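Local coordinates for protein glutathione S-transferase enzyme with thioredoxin-like domain (PDB 4L8E) that binds two glutathione molecules per subunit and, as a glutathione S-transferase family member, probably catalyses conjugation of glutathione, through its thiol, to electrophilic substrates, at residues Q86-G91 with A107-R112. Sequence-based numbering, arbitrary orientation.
Sequences QPDGGG and ANKTGR
The carboxylate of D88 and the peptide carbonyl of Q86 are the flat groups met by K109. The lysine chain passes beyond the oxygen end of the D88 carboxylate, off to one side of its plane. D88 OD1 lies 3.7 Å from K109 CE, and D88 OD2 lies 4.0 Å from K109 CG. These are contacts of carboxylate oxygens with methylenes. The charges do not touch: D88 OD1 is 4.8 Å from K109 NZ, so any attraction is at longer range. The ammonium group goes on to Q86 O, with K109 NZ giving a hydrogen bond of 2.9 Å. It comes from above the carbonyl plane, 48° out of it, not along a lone pair. The C=O...N angle is 132°. K109 reaches this far because CG is anti to its backbone N (chi1 -172°) and the rest of the chain is extended. K109 NZ also forms a salt bridge with D84, whose other carboxylate oxygen accepts from Q86 N. D84 thus ties the lysine to the start of the loop. P87 to G90 form a type I turn. G90 O accepts a hydrogen bond from R119 of the second subunit, and P87 packs against the same arginine. In this thioredoxin-like domain, the contact pins the loop between antiparallel strands 81-84 and 94-97 to the last turn of helix 99-110. The glutathione-pocket residues E98 and S99 lie at the opposite end of that helix.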
loop_
_atom_site.group_PDB
_atom_site.type_symbol
_atom_site.label_atom_id
_atom_site.label_comp_id
_atom_site.label_asym_id
_atom_site.label_seq_id
_atom_site.Cartn_x
_atom_site.Cartn_y
_atom_site.Cartn_z
ATOM N N GLN A 86 -6.171 5.969 24.140
ATOM C CA GLN A 86 -6.663 7.319 24.384
ATOM C C GLN A 86 -6.968 8.005 23.063
ATOM O O GLN A 86 -6.321 8.993 22.691
ATOM C CB GLN A 86 -5.637 8.117 25.170
ATOM C CG GLN A 86 -5.407 7.590 26.573
ATOM C CD GLN A 86 -4.342 8.371 27.304
ATOM O OE1 GLN A 86 -3.320 8.746 26.721
ATOM N NE2 GLN A 86 -4.576 8.633 28.582
ATOM N N PRO A 87 -7.950 7.463 22.330
ATOM C CA PRO A 87 -8.316 8.062 21.056
ATOM C C PRO A 87 -8.969 9.410 21.302
ATOM O O PRO A 87 -9.563 9.646 22.373
ATOM C CB PRO A 87 -9.292 7.044 20.458
ATOM C CG PRO A 87 -9.893 6.367 21.626
ATOM C CD PRO A 87 -8.826 6.332 22.688
ATOM N N ASP A 88 -8.829 10.304 20.334
ATOM C CA ASP A 88 -9.340 11.664 20.493
ATOM C C ASP A 88 -10.802 11.649 20.917
ATOM O O ASP A 88 -11.231 12.421 21.805
ATOM C CB ASP A 88 -9.168 12.453 19.191
ATOM C CG ASP A 88 -7.718 12.862 18.938
ATOM O OD1 ASP A 88 -6.951 12.995 19.919
ATOM O OD2 ASP A 88 -7.343 13.055 17.758
ATOM N N GLY A 89 -11.575 10.760 20.303
ATOM C CA GLY A 89 -12.992 10.683 20.623
ATOM C C GLY A 89 -13.302 10.374 22.088
ATOM O O GLY A 89 -14.420 10.600 22.558
ATOM N N GLY A 90 -12.312 9.877 22.823
ATOM C CA GLY A 90 -12.585 9.158 24.053
ATOM C C GLY A 90 -13.215 7.848 23.615
ATOM O O GLY A 90 -13.340 7.595 22.415
ATOM N N GLY A 91 -13.613 7.005 24.558
ATOM C CA GLY A 91 -14.332 5.795 24.202
ATOM C C GLY A 91 -13.405 4.618 24.012
ATOM O O GLY A 91 -12.296 4.638 24.522
ATOM N N ALA A 107 0.035 10.528 12.320
ATOM C CA ALA A 107 0.329 11.856 11.759
ATOM C C ALA A 107 -0.877 12.764 11.939
ATOM O O ALA A 107 -0.728 13.924 12.305
ATOM C CB ALA A 107 0.743 11.730 10.308
ATOM N N ASN A 108 -2.090 12.234 11.735
ATOM C CA ASN A 108 -3.309 13.020 11.923
ATOM C C ASN A 108 -3.553 13.363 13.376
ATOM O O ASN A 108 -3.922 14.478 13.707
ATOM C CB ASN A 108 -4.536 12.291 11.361
ATOM C CG ASN A 108 -4.570 12.274 9.854
ATOM O OD1 ASN A 108 -3.907 13.077 9.204
ATOM N ND2 ASN A 108 -5.370 11.371 9.278
ATOM N N LYS A 109 -3.323 12.400 14.256
ATOM C CA LYS A 109 -3.535 12.603 15.687
ATOM C C LYS A 109 -2.598 13.667 16.266
ATOM O O LYS A 109 -3.028 14.525 17.025
ATOM C CB LYS A 109 -3.351 11.292 16.441
ATOM C CG LYS A 109 -3.741 11.421 17.903
ATOM C CD LYS A 109 -3.781 10.095 18.620
ATOM C CE LYS A 109 -4.474 10.288 19.976
ATOM N NZ LYS A 109 -4.084 9.264 20.916
ATOM N N THR A 110 -1.337 13.641 15.852
ATOM C CA THR A 110 -0.319 14.535 16.403
ATOM C C THR A 110 -0.145 15.831 15.616
ATOM O O THR A 110 0.427 16.786 16.133
ATOM C CB THR A 110 1.046 13.869 16.413
ATOM O OG1 THR A 110 1.433 13.571 15.060
ATOM C CG2 THR A 110 1.012 12.571 17.243
ATOM N N GLY A 111 -0.606 15.836 14.369
ATOM C CA GLY A 111 -0.399 16.951 13.460
ATOM C C GLY A 111 1.043 17.088 12.976
ATOM O O GLY A 111 1.432 18.154 12.496
ATOM N N ARG A 112 1.817 16.005 13.087
ATOM C CA ARG A 112 3.236 15.993 12.725
ATOM C C ARG A 112 3.533 15.084 11.543
ATOM O O ARG A 112 2.913 14.058 11.374
ATOM C CB ARG A 112 4.086 15.536 13.928
ATOM C CG ARG A 112 3.823 16.306 15.213
ATOM C CD ARG A 112 4.488 17.652 15.230
ATOM N NE ARG A 112 5.838 17.623 14.679
ATOM C CZ ARG A 112 6.942 17.325 15.357
ATOM N NH1 ARG A 112 8.110 17.340 14.726
ATOM N NH2 ARG A 112 6.893 17.018 16.649
#